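Local coordinates for putative nucleic acid-binding lipoprotein (Klebsiella pneumoniae subsp. pneumoniae MGH 78578, PDB 3F1Z) that is a putative lipoprotein of unknown function whose OB-fold is consistent with binding nucleic acid, at residues I61-G66 / Y71-T76; V75-E80 / K86-N91; F90-G93 / D99-A102; H116-Q119 / I123-L126. All blocks are in the same frame, centred on the assembly; numbering follows the deposited sequence. Where two conformers were deposited one is given.

Interaction 1 of 4, residues I61-G66 / Y71-T76; sequences IRRKSG and YYFIVT
The guanidinium of Arg63 lies flat over one face of the Tyr71 ring, with CZ 3.6 Å from the ring centroid and the two planes only 11° apart. NH2 sits over the middle of the ring, so the contact is at once a stack and a cation-pi pair. Arg63 gets there by swinging CG away from the amide nitrogen (chi1 174°) and extending its chain to NE; on the way its CB passes CE2 of Phe73 at 3.8 Å, and the guanidinium stands steeply to that second ring. On the other face of the sheet from Arg63 and Phe73, the Lys64 and Tyr72 side chains run alongside each other. Lys64 CB rests over the Tyr72 face, 3.9 Å from the centroid, a CH-pi contact displaced toward the rim, while Gly66 CA meets the ring edge.

Backbone pairing sets up both the stack and the CH-pi contact. Lys64 and Tyr72 exchange two good bonds, Lys64 N to Tyr72 O at 2.8 Å and Tyr72 N to Lys64 O at 2.9 Å; Ile74 N to Arg62 O is also sound, whereas the return bond from Arg62 N is weak. Further out, Arg62 turns its polar end to Asp60 in a salt bridge, and Phe73 packs on Phe92 and Val100. The alternating hydrogen-bonded and non-hydrogen-bonded pairs, at 151° between strand directions, define an antiparallel beta hairpin within the curled sheet of the OB-fold.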
loop_
_atom_site.group_PDB
_atom_site.type_symbol
_atom_site.label_atom_id
_atom_site.label_comp_id
_atom_site.label_asym_id
_atom_site.label_seq_id
_atom_site.Cartn_x
_atom_site.Cartn_y
_atom_site.Cartn_z
ATOM N N ILE A 61 -12.135 1.115 -0.643
ATOM C CA ILE A 61 -11.917 0.613 0.700
ATOM C C ILE A 61 -12.965 -0.490 0.845
ATOM O O ILE A 61 -14.140 -0.255 0.557
ATOM C CB ILE A 61 -12.213 1.668 1.753
ATOM C CG1 ILE A 61 -11.277 2.882 1.593
ATOM C CG2 ILE A 61 -12.119 1.030 3.123
ATOM C CD1 ILE A 61 -11.776 4.144 2.238
ATOM N N ARG A 62 -12.581 -1.651 1.351
ATOM C CA ARG A 62 -13.486 -2.755 1.350
ATOM C C ARG A 62 -13.137 -3.726 2.445
ATOM O O ARG A 62 -11.971 -4.048 2.628
ATOM C CB ARG A 62 -13.209 -3.429 0.044
ATOM C CG ARG A 62 -14.144 -4.371 -0.406
ATOM C CD ARG A 62 -13.780 -4.759 -1.801
ATOM N NE ARG A 62 -14.115 -3.687 -2.722
ATOM C CZ ARG A 62 -15.168 -3.669 -3.517
ATOM N NH1 ARG A 62 -16.034 -4.641 -3.511
ATOM N NH2 ARG A 62 -15.349 -2.650 -4.312
ATOM N N ARG A 63 -14.134 -4.162 3.198
ATOM C CA ARG A 63 -13.936 -5.162 4.213
ATOM C C ARG A 63 -14.186 -6.511 3.541
ATOM O O ARG A 63 -15.134 -6.656 2.736
ATOM C CB ARG A 63 -14.896 -4.941 5.352
ATOM C CG ARG A 63 -14.865 -6.011 6.404
ATOM C CD ARG A 63 -15.596 -5.546 7.615
ATOM N NE ARG A 63 -15.773 -6.609 8.609
ATOM C CZ ARG A 63 -15.838 -6.395 9.919
ATOM N NH1 ARG A 63 -15.663 -5.192 10.417
ATOM N NH2 ARG A 63 -16.003 -7.394 10.744
ATOM N N LYS A 64 -13.327 -7.486 3.858
ATOM C CA LYS A 64 -13.382 -8.782 3.237
ATOM C C LYS A 64 -13.328 -9.940 4.226
ATOM O O LYS A 64 -12.676 -9.840 5.263
ATOM C CB LYS A 64 -12.259 -8.898 2.187
ATOM C CG LYS A 64 -12.591 -8.084 0.887
ATOM C CD LYS A 64 -11.983 -8.703 -0.356
ATOM C CE LYS A 64 -12.965 -8.755 -1.551
ATOM N NZ LYS A 64 -13.999 -9.902 -1.617
ATOM N N SER A 65 -14.057 -11.014 3.885
ATOM C CA SER A 65 -14.107 -12.235 4.648
ATOM C C SER A 65 -12.785 -12.926 4.551
ATOM O O SER A 65 -12.276 -13.202 3.438
ATOM C CB SER A 65 -15.160 -13.216 4.079
ATOM O OG SER A 65 -16.486 -12.825 4.415
ATOM N N GLY A 66 -12.241 -13.258 5.708
ATOM C CA GLY A 66 -10.986 -13.975 5.753
ATOM C C GLY A 66 -11.165 -15.456 6.006
ATOM O O GLY A 66 -12.268 -15.962 6.265
ATOM N N TYR A 71 -11.214 -11.498 9.237
ATOM C CA TYR A 71 -11.631 -10.594 8.201
ATOM C C TYR A 71 -10.469 -9.646 8.046
ATOM O O TYR A 71 -9.568 -9.580 8.903
ATOM C CB TYR A 71 -12.952 -9.879 8.517
ATOM C CG TYR A 71 -12.905 -8.981 9.694
ATOM C CD1 TYR A 71 -12.480 -7.687 9.560
ATOM C CD2 TYR A 71 -13.236 -9.438 10.945
ATOM C CE1 TYR A 71 -12.405 -6.858 10.629
ATOM C CE2 TYR A 71 -13.189 -8.590 12.053
ATOM C CZ TYR A 71 -12.774 -7.305 11.878
ATOM O OH TYR A 71 -12.700 -6.457 12.929
ATOM N N TYR A 72 -10.471 -8.920 6.946
ATOM C CA TYR A 72 -9.392 -7.999 6.666
ATOM C C TYR A 72 -9.939 -6.929 5.721
ATOM O O TYR A 72 -11.079 -6.974 5.366
ATOM C CB TYR A 72 -8.206 -8.753 6.081
ATOM C CG TYR A 72 -8.458 -9.297 4.697
ATOM C CD1 TYR A 72 -9.124 -10.497 4.516
ATOM C CD2 TYR A 72 -8.044 -8.599 3.573
ATOM C CE1 TYR A 72 -9.370 -11.023 3.242
ATOM C CE2 TYR A 72 -8.262 -9.111 2.262
ATOM C CZ TYR A 72 -8.933 -10.324 2.109
ATOM O OH TYR A 72 -9.202 -10.829 0.850
ATOM N N PHE A 73 -9.114 -5.949 5.336
ATOM C CA PHE A 73 -9.547 -4.879 4.483
ATOM C C PHE A 73 -8.566 -4.688 3.367
ATOM O O PHE A 73 -7.384 -4.796 3.599
ATOM C CB PHE A 73 -9.538 -3.580 5.249
ATOM C CG PHE A 73 -10.368 -3.566 6.487
ATOM C CD1 PHE A 73 -9.827 -3.886 7.695
ATOM C CD2 PHE A 73 -11.674 -3.138 6.450
ATOM C CE1 PHE A 73 -10.609 -3.838 8.865
ATOM C CE2 PHE A 73 -12.457 -3.083 7.592
ATOM C CZ PHE A 73 -11.916 -3.441 8.802
ATOM N N ILE A 74 -9.051 -4.389 2.168
ATOM C CA ILE A 74 -8.220 -3.998 1.039
ATOM C C ILE A 74 -8.503 -2.493 0.787
ATOM O O ILE A 74 -9.673 -2.064 0.665
ATOM C CB ILE A 74 -8.575 -4.778 -0.237
ATOM C CG1 ILE A 74 -8.250 -6.239 -0.077
ATOM C CG2 ILE A 74 -7.678 -4.374 -1.375
ATOM C CD1 ILE A 74 -6.698 -6.530 0.103
ATOM N N VAL A 75 -7.427 -1.711 0.708
ATOM C CA VAL A 75 -7.468 -0.277 0.399
ATOM C C VAL A 75 -6.713 -0.110 -0.917
ATOM O O VAL A 75 -5.594 -0.598 -1.060
ATOM C CB VAL A 75 -6.823 0.535 1.492
ATOM C CG1 VAL A 75 -6.604 1.968 1.042
ATOM C CG2 VAL A 75 -7.707 0.499 2.736
ATOM N N THR A 76 -7.367 0.503 -1.903
ATOM C CA THR A 76 -6.803 0.666 -3.235
ATOM C C THR A 76 -6.532 2.140 -3.465
ATOM O O THR A 76 -7.388 2.982 -3.185
ATOM C CB THR A 76 -7.761 0.168 -4.328
ATOM O OG1 THR A 76 -8.188 -1.141 -4.006
ATOM C CG2 THR A 76 -7.105 0.149 -5.708
#

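Interaction 2 of 4, residues V75-E80 / K86-N91; sequences VTMRDE and KRLTFN
One face of the Arg87 guanidinium is covered by Arg78 CB, which lies 3.7 Å from Arg87 CZ, displaced toward the rim of the group. This holds for one of two Arg87 conformers, so the contact is less certain. The two arginine side chains run alongside each other, but their guanidinium planes are 51° apart, so the like charges are not stacked. Arg78 NH1 donates to the carbonyl of the next residue, Asp79 O, at 2.9 Å, the acceptor lying near the guanidinium plane.

The Phe90 ring takes the Val75 carbonyl oxygen at its edge, in plane. Selenomethionine Met77 also approaches from the rim: its SE is 5.2 Å from the Phe90 centroid and 77° off the normal, a Met-aromatic contact made through the edge. The Met77 chain runs out extended to the ring before bending at its end, which brings CE within 4.0 Å of Phe90 CE1. Leu88 shares this face of the sheet, and Val54, Val29 and Leu126 add apolar cover.

On the opposite face of the sheet from Met77 and Phe90, Thr76 and Thr89 point the same way, with Thr76 OG1 3.7 Å from Thr89 CG2; the Thr89 hydroxyl is hydrogen-bonded to that of Thr125. Four backbone bonds tie Val75 to Phe90 and Met77 to Leu88. A water accepts from Asp79 N and donates to Lys86 O, bridging the chains where they diverge past the Met77-Leu88 pair. The 155° angle between strand directions marks an antiparallel beta hairpin, apolar on the Met77 and Phe90 face and polar on the threonine face, as befits one wall of an OB-fold barrel.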
loop_
_atom_site.group_PDB
_atom_site.type_symbol
_atom_site.label_atom_id
_atom_site.label_comp_id
_atom_site.label_asym_id
_atom_site.label_seq_id
_atom_site.Cartn_x
_atom_site.Cartn_y
_atom_site.Cartn_z
ATOM N N VAL A 75 -7.427 -1.711 0.708
ATOM C CA VAL A 75 -7.468 -0.277 0.399
ATOM C C VAL A 75 -6.713 -0.110 -0.917
ATOM O O VAL A 75 -5.594 -0.598 -1.060
ATOM C CB VAL A 75 -6.823 0.535 1.492
ATOM C CG1 VAL A 75 -6.604 1.968 1.042
ATOM C CG2 VAL A 75 -7.707 0.499 2.736
ATOM N N THR A 76 -7.367 0.503 -1.903
ATOM C CA THR A 76 -6.803 0.666 -3.235
ATOM C C THR A 76 -6.532 2.140 -3.465
ATOM O O THR A 76 -7.388 2.982 -3.185
ATOM C CB THR A 76 -7.761 0.168 -4.328
ATOM O OG1 THR A 76 -8.188 -1.141 -4.006
ATOM C CG2 THR A 76 -7.105 0.149 -5.708
HETATM N N MSE A 77 -5.378 2.429 -4.065
HETATM C CA MSE A 77 -4.885 3.789 -4.220
HETATM C C MSE A 77 -4.480 4.038 -5.650
HETATM O O MSE A 77 -3.840 3.171 -6.258
HETATM C CB MSE A 77 -3.655 3.939 -3.309
HETATM C CG MSE A 77 -3.079 5.314 -3.244
HETATM SE SE MSE A 77 -1.352 5.384 -2.327
HETATM C CE MSE A 77 -2.002 5.688 -0.500
ATOM N N ARG A 78 -4.846 5.202 -6.199
ATOM C CA ARG A 78 -4.366 5.572 -7.534
ATOM C C ARG A 78 -3.374 6.735 -7.426
ATOM O O ARG A 78 -3.373 7.458 -6.425
ATOM C CB ARG A 78 -5.511 6.002 -8.433
ATOM C CG ARG A 78 -6.198 7.304 -8.033
ATOM C CD ARG A 78 -6.993 7.835 -9.225
ATOM N NE ARG A 78 -7.857 8.951 -8.883
ATOM C CZ ARG A 78 -7.464 10.211 -8.772
ATOM N NH1 ARG A 78 -6.187 10.560 -8.967
ATOM N NH2 ARG A 78 -8.358 11.140 -8.449
ATOM N N ASP A 79 -2.563 6.939 -8.466
ATOM C CA ASP A 79 -1.648 8.066 -8.485
ATOM C C ASP A 79 -2.419 9.402 -8.338
ATOM O O ASP A 79 -3.436 9.636 -8.983
ATOM C CB ASP A 79 -0.873 8.113 -9.777
ATOM C CG ASP A 79 0.280 9.109 -9.720
ATOM O OD1 ASP A 79 1.372 8.707 -9.232
ATOM O OD2 ASP A 79 0.085 10.281 -10.174
ATOM N N GLU A 80 -1.908 10.275 -7.494
ATOM C CA GLU A 80 -2.529 11.572 -7.254
ATOM C C GLU A 80 -2.670 12.445 -8.497
ATOM O O GLU A 80 -3.591 13.253 -8.581
ATOM C CB GLU A 80 -1.701 12.353 -6.250
ATOM C CG GLU A 80 -2.339 13.640 -5.811
ATOM C CD GLU A 80 -1.327 14.660 -5.529
ATOM O OE1 GLU A 80 -0.174 14.267 -5.595
ATOM O OE2 GLU A 80 -1.659 15.832 -5.286
ATOM N N LYS A 86 -2.218 2.421 -13.175
ATOM C CA LYS A 86 -2.145 1.272 -12.326
ATOM C C LYS A 86 -2.460 1.645 -10.882
ATOM O O LYS A 86 -2.075 2.711 -10.413
ATOM C CB LYS A 86 -0.760 0.630 -12.420
ATOM C CG LYS A 86 -0.476 0.005 -13.777
ATOM C CD LYS A 86 0.905 -0.696 -13.819
ATOM C CE LYS A 86 1.178 -1.233 -15.242
ATOM N NZ LYS A 86 2.573 -1.750 -15.418
ATOM N N ARG A 87 -3.143 0.753 -10.173
ATOM C CA ARG A 87 -3.493 0.987 -8.794
ATOM C C ARG A 87 -2.596 0.213 -7.841
ATOM O O ARG A 87 -2.067 -0.863 -8.181
ATOM C CB ARG A 87 -4.920 0.544 -8.535
ATOM C CG ARG A 87 -6.000 1.057 -9.484
ATOM C CD ARG A 87 -5.840 2.516 -9.883
ATOM N NE ARG A 87 -7.134 3.126 -10.220
ATOM C CZ ARG A 87 -7.323 4.119 -11.077
ATOM N NH1 ARG A 87 -6.313 4.604 -11.792
ATOM N NH2 ARG A 87 -8.546 4.587 -11.255
ATOM N N LEU A 88 -2.436 0.742 -6.632
ATOM C CA LEU A 88 -1.661 0.065 -5.615
ATOM C C LEU A 88 -2.666 -0.349 -4.531
ATOM O O LEU A 88 -3.556 0.452 -4.188
ATOM C CB LEU A 88 -0.633 1.030 -5.071
ATOM C CG LEU A 88 0.250 0.566 -3.920
ATOM C CD1 LEU A 88 1.127 -0.598 -4.333
ATOM C CD2 LEU A 88 1.060 1.760 -3.426
ATOM N N THR A 89 -2.552 -1.567 -4.005
ATOM C CA THR A 89 -3.453 -2.007 -2.958
ATOM C C THR A 89 -2.648 -2.280 -1.701
ATOM O O THR A 89 -1.456 -2.597 -1.780
ATOM C CB THR A 89 -4.168 -3.307 -3.313
ATOM O OG1 THR A 89 -3.142 -4.292 -3.630
ATOM C CG2 THR A 89 -5.134 -3.124 -4.511
ATOM N N PHE A 90 -3.325 -2.154 -0.561
ATOM C CA PHE A 90 -2.778 -2.382 0.737
ATOM C C PHE A 90 -3.697 -3.340 1.471
ATOM O O PHE A 90 -4.901 -3.229 1.396
ATOM C CB PHE A 90 -2.785 -1.086 1.534
ATOM C CG PHE A 90 -1.948 -0.000 0.955
ATOM C CD1 PHE A 90 -2.398 0.740 -0.106
ATOM C CD2 PHE A 90 -0.759 0.345 1.550
ATOM C CE1 PHE A 90 -1.651 1.736 -0.630
ATOM C CE2 PHE A 90 -0.015 1.356 1.046
ATOM C CZ PHE A 90 -0.456 2.040 -0.059
ATOM N N ASN A 91 -3.134 -4.224 2.261
ATOM C CA ASN A 91 -3.924 -5.233 2.956
ATOM C C ASN A 91 -3.801 -4.976 4.435
ATOM O O ASN A 91 -2.732 -5.197 5.014
ATOM C CB ASN A 91 -3.385 -6.608 2.612
ATOM C CG ASN A 91 -4.183 -7.726 3.221
ATOM O OD1 ASN A 91 -4.732 -7.588 4.271
ATOM N ND2 ASN A 91 -4.253 -8.854 2.529
HETATM O O HOH W 1 -3.001 5.073 -10.684
#

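Interaction 3 of 4, residues F90-G93 / D99-A102; sequences FNFG and DVEA
Val100 lays its CG2 methyl over one face of the Phe92 ring, 3.8 Å from the centroid and 27° off the ring normal. The methyl is displaced toward the rim on the CB side: its nearest ring atom is Phe92 CG at 3.4 Å, and Phe92 CB follows at 3.5 Å. This is a CH-pi contact over the root of the aromatic group. The two side chains slide past each other in opposite directions, while the alpha carbons of Phe92 and Val100 stay 7.5 Å apart. With CG1 of Val100 trans to the amide nitrogen (chi1 178°), CG2 is the branch placed beside that nitrogen and over the ring.

Asp99 crosses Phe92 at about a right angle, with ring and carboxylate planes 82° apart. Only its CB approaches, 4.1 Å from Phe92 CE2. The carboxylate is engaged outside the contact: OD2 accepts from Val131 N and from the Asn96 side-chain amide, two bonds that restrain the carboxylate; the first links the helix to strand 129-131.

In the OB-fold, helix 97-100 thus lies against the curled sheet just after strand 88-93, and the contact is one of those that hold it there, alongside Val100 on Phe73. Strand pairing positions Phe92, whose backbone is hydrogen-bonded to Phe73. Pro129, Val131 and Ile111 bring apolar atoms from two further strands to the Phe92 side chain. Phe92 and Val100 are both buried, and the segments cover just 130 Å² between them; Ala102 N is hydrogen-bonded to Asp99 O at 3.2 Å.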
loop_
_atom_site.group_PDB
_atom_site.type_symbol
_atom_site.label_atom_id
_atom_site.label_comp_id
_atom_site.label_asym_id
_atom_site.label_seq_id
_atom_site.Cartn_x
_atom_site.Cartn_y
_atom_site.Cartn_z
ATOM N N PHE A 90 -3.325 -2.154 -0.561
ATOM C CA PHE A 90 -2.778 -2.382 0.737
ATOM C C PHE A 90 -3.697 -3.340 1.471
ATOM O O PHE A 90 -4.901 -3.229 1.396
ATOM C CB PHE A 90 -2.785 -1.086 1.534
ATOM C CG PHE A 90 -1.948 -0.000 0.955
ATOM C CD1 PHE A 90 -2.398 0.740 -0.106
ATOM C CD2 PHE A 90 -0.759 0.345 1.550
ATOM C CE1 PHE A 90 -1.651 1.736 -0.630
ATOM C CE2 PHE A 90 -0.015 1.356 1.046
ATOM C CZ PHE A 90 -0.456 2.040 -0.059
ATOM N N ASN A 91 -3.134 -4.224 2.261
ATOM C CA ASN A 91 -3.924 -5.233 2.956
ATOM C C ASN A 91 -3.801 -4.976 4.435
ATOM O O ASN A 91 -2.732 -5.197 5.014
ATOM C CB ASN A 91 -3.385 -6.608 2.612
ATOM C CG ASN A 91 -4.183 -7.726 3.221
ATOM O OD1 ASN A 91 -4.732 -7.588 4.271
ATOM N ND2 ASN A 91 -4.253 -8.854 2.529
ATOM N N PHE A 92 -4.908 -4.525 5.035
ATOM C CA PHE A 92 -4.953 -4.218 6.471
ATOM C C PHE A 92 -5.631 -5.311 7.249
ATOM O O PHE A 92 -6.792 -5.623 6.983
ATOM C CB PHE A 92 -5.766 -2.949 6.740
ATOM C CG PHE A 92 -5.095 -1.631 6.355
ATOM C CD1 PHE A 92 -5.195 -1.127 5.075
ATOM C CD2 PHE A 92 -4.493 -0.847 7.303
ATOM C CE1 PHE A 92 -4.657 0.121 4.737
ATOM C CE2 PHE A 92 -3.953 0.411 6.965
ATOM C CZ PHE A 92 -4.051 0.885 5.687
ATOM N N GLY A 93 -4.922 -5.886 8.223
ATOM C CA GLY A 93 -5.498 -6.901 9.122
ATOM C C GLY A 93 -6.571 -6.270 10.008
ATOM O O GLY A 93 -6.677 -5.029 10.127
ATOM N N ASP A 99 -7.379 2.524 11.466
ATOM C CA ASP A 99 -6.765 3.278 10.397
ATOM C C ASP A 99 -7.660 3.264 9.174
ATOM O O ASP A 99 -7.829 4.302 8.509
ATOM C CB ASP A 99 -5.417 2.709 9.988
ATOM C CG ASP A 99 -4.239 3.213 10.815
ATOM O OD1 ASP A 99 -4.417 3.964 11.800
ATOM O OD2 ASP A 99 -3.104 2.799 10.432
ATOM N N VAL A 100 -8.225 2.084 8.884
ATOM C CA VAL A 100 -9.054 1.903 7.701
ATOM C C VAL A 100 -10.301 2.773 7.779
ATOM O O VAL A 100 -10.698 3.371 6.793
ATOM C CB VAL A 100 -9.437 0.435 7.476
ATOM C CG1 VAL A 100 -10.358 0.295 6.256
ATOM C CG2 VAL A 100 -8.181 -0.421 7.292
ATOM N N GLU A 101 -10.880 2.867 8.967
ATOM C CA GLU A 101 -12.090 3.642 9.178
ATOM C C GLU A 101 -11.900 5.155 9.138
ATOM O O GLU A 101 -12.883 5.907 9.159
ATOM C CB GLU A 101 -12.746 3.211 10.473
ATOM C CG GLU A 101 -13.346 1.823 10.316
ATOM C CD GLU A 101 -14.088 1.290 11.527
ATOM O OE1 GLU A 101 -14.383 2.101 12.434
ATOM O OE2 GLU A 101 -14.399 0.052 11.543
ATOM N N ALA A 102 -10.658 5.608 9.049
ATOM C CA ALA A 102 -10.369 7.047 9.019
ATOM C C ALA A 102 -10.052 7.490 7.602
ATOM O O ALA A 102 -9.864 8.657 7.340
ATOM C CB ALA A 102 -9.165 7.390 9.958
#

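Interaction 4 of 4, residues H116-Q119 / I123-L126; sequences HQVQ and IPTL
Val118 makes the close part of this contact with its two methyl groups, which split between neighbouring residues of the other segment. CG2 meets Pro124 CB at 3.6 Å, with Pro124 CA just behind, and CG1 lies 3.8 Å from Ile123 O. The first torsion (chi1 -179°) explains the division: it carries CG1 away from the valine's own amide and toward the Ile123 carbonyl, and directs CG2 at the proline. The Val118 and Pro124 side chains meet at a slant, so one methyl touches the ring at CB instead of spreading across it. Pro124 is buried, with Phe32 and Phe36 of helix 29-38 packing on it as well.

The other end is looser. His116 makes no direct touch with 123-126; a water spans the interval instead, accepting from His116 N at 2.9 Å and donating to Thr125 O at 2.6 Å. The water joins the two backbone groups; Thr125 O also accepts from Gln127 NE2. The His116 ring is exposed and is held from its own side, NE2 being bonded to Gln114 OE1. Gln117 and Gln119 leave the backbone directed away from the second segment; Gln117 OE1 accepts a hydrogen bond from Ser44 OG, and the same hydroxyl accepts from Val118 N.

With 136 Å² buried and the alpha carbons of Val118 and Pro124 5.5 Å apart, this is an apolar touch plus a water bridge, without strand pairing. It is the arrangement of a loop folding back beside the next strand: the connection from strand 108-114 to strand 125-127 at the rim of the OB-fold sheet.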
loop_
_atom_site.group_PDB
_atom_site.type_symbol
_atom_site.label_atom_id
_atom_site.label_comp_id
_atom_site.label_asym_id
_atom_site.label_seq_id
_atom_site.Cartn_x
_atom_site.Cartn_y
_atom_site.Cartn_z
ATOM N N HIS A 116 6.090 -7.682 0.475
ATOM C CA HIS A 116 6.224 -9.127 0.630
ATOM C C HIS A 116 6.355 -9.641 -0.787
ATOM O O HIS A 116 6.262 -8.859 -1.745
ATOM C CB HIS A 116 4.991 -9.692 1.341
ATOM C CG HIS A 116 4.981 -9.409 2.810
ATOM N ND1 HIS A 116 4.130 -10.046 3.688
ATOM C CD2 HIS A 116 5.747 -8.582 3.560
ATOM C CE1 HIS A 116 4.337 -9.584 4.910
ATOM N NE2 HIS A 116 5.335 -8.716 4.868
ATOM N N GLN A 117 6.587 -10.930 -0.943
ATOM C CA GLN A 117 6.811 -11.479 -2.281
ATOM C C GLN A 117 5.587 -11.241 -3.195
ATOM O O GLN A 117 4.448 -11.406 -2.779
ATOM C CB GLN A 117 7.187 -12.975 -2.212
ATOM C CG GLN A 117 7.829 -13.499 -3.524
ATOM C CD GLN A 117 9.284 -13.024 -3.766
ATOM O OE1 GLN A 117 9.549 -12.106 -4.566
ATOM N NE2 GLN A 117 10.221 -13.651 -3.066
ATOM N N VAL A 118 5.847 -10.798 -4.422
ATOM C CA VAL A 118 4.806 -10.563 -5.423
ATOM C C VAL A 118 4.713 -11.756 -6.390
ATOM O O VAL A 118 5.621 -11.983 -7.173
ATOM C CB VAL A 118 5.128 -9.306 -6.194
ATOM C CG1 VAL A 118 4.034 -8.981 -7.261
ATOM C CG2 VAL A 118 5.306 -8.146 -5.217
ATOM N N GLN A 119 3.647 -12.539 -6.285
ATOM C CA GLN A 119 3.382 -13.680 -7.175
ATOM C C GLN A 119 1.992 -13.587 -7.768
ATOM O O GLN A 119 1.103 -13.082 -7.155
ATOM C CB GLN A 119 3.492 -15.037 -6.454
ATOM C CG GLN A 119 4.794 -15.199 -5.672
ATOM C CD GLN A 119 5.245 -16.653 -5.446
ATOM O OE1 GLN A 119 6.436 -16.942 -5.509
ATOM N NE2 GLN A 119 4.307 -17.559 -5.240
ATOM N N ILE A 123 1.805 -6.244 -9.608
ATOM C CA ILE A 123 1.775 -5.141 -8.646
ATOM C C ILE A 123 1.711 -5.709 -7.243
ATOM O O ILE A 123 0.985 -6.666 -6.970
ATOM C CB ILE A 123 0.575 -4.203 -8.920
ATOM C CG1 ILE A 123 0.756 -3.588 -10.309
ATOM C CG2 ILE A 123 0.530 -3.119 -7.897
ATOM C CD1 ILE A 123 -0.504 -2.948 -10.855
ATOM N N PRO A 124 2.526 -5.176 -6.362
ATOM C CA PRO A 124 2.471 -5.644 -4.985
ATOM C C PRO A 124 1.258 -5.161 -4.220
ATOM O O PRO A 124 0.739 -4.101 -4.501
ATOM C CB PRO A 124 3.709 -5.003 -4.348
ATOM C CG PRO A 124 4.042 -3.902 -5.155
ATOM C CD PRO A 124 3.552 -4.149 -6.547
ATOM N N THR A 125 0.798 -5.984 -3.299
ATOM C CA THR A 125 -0.194 -5.600 -2.312
ATOM C C THR A 125 0.649 -5.392 -1.056
ATOM O O THR A 125 1.267 -6.336 -0.545
ATOM C CB THR A 125 -1.268 -6.677 -2.098
ATOM O OG1 THR A 125 -1.987 -6.857 -3.323
ATOM C CG2 THR A 125 -2.244 -6.214 -1.021
ATOM N N LEU A 126 0.739 -4.147 -0.616
ATOM C CA LEU A 126 1.528 -3.796 0.547
ATOM C C LEU A 126 0.852 -4.354 1.818
ATOM O O LEU A 126 -0.378 -4.301 1.949
ATOM C CB LEU A 126 1.764 -2.284 0.618
ATOM C CG LEU A 126 2.685 -1.765 -0.494
ATOM C CD1 LEU A 126 2.937 -0.266 -0.364
ATOM C CD2 LEU A 126 3.996 -2.508 -0.466
HETATM O O HOH W 2 3.773 -6.862 -1.131
#

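Overall arrangement
Interactions 1 and 2 form successive hairpins that share Val75 and Thr76 on strand 71-78, their centres 13 Å apart. Interaction 3 continues from interaction 2 through Phe90 and Asn91, and Val75 CG2 touches Phe92 CE1 at 3.7 Å. It also lies close to interaction 1, about 8 Å between centres, with Phe73 N 2.9 Å from Phe92 O. Interaction 4 joins the far edge of strand 88-93: Asn91 N lies 2.8 Å from Leu126 O. It does not touch interaction 1, the nearest atoms being about 5 Å apart. Together the four contacts follow one curled OB-fold sheet outward to its helix and loop.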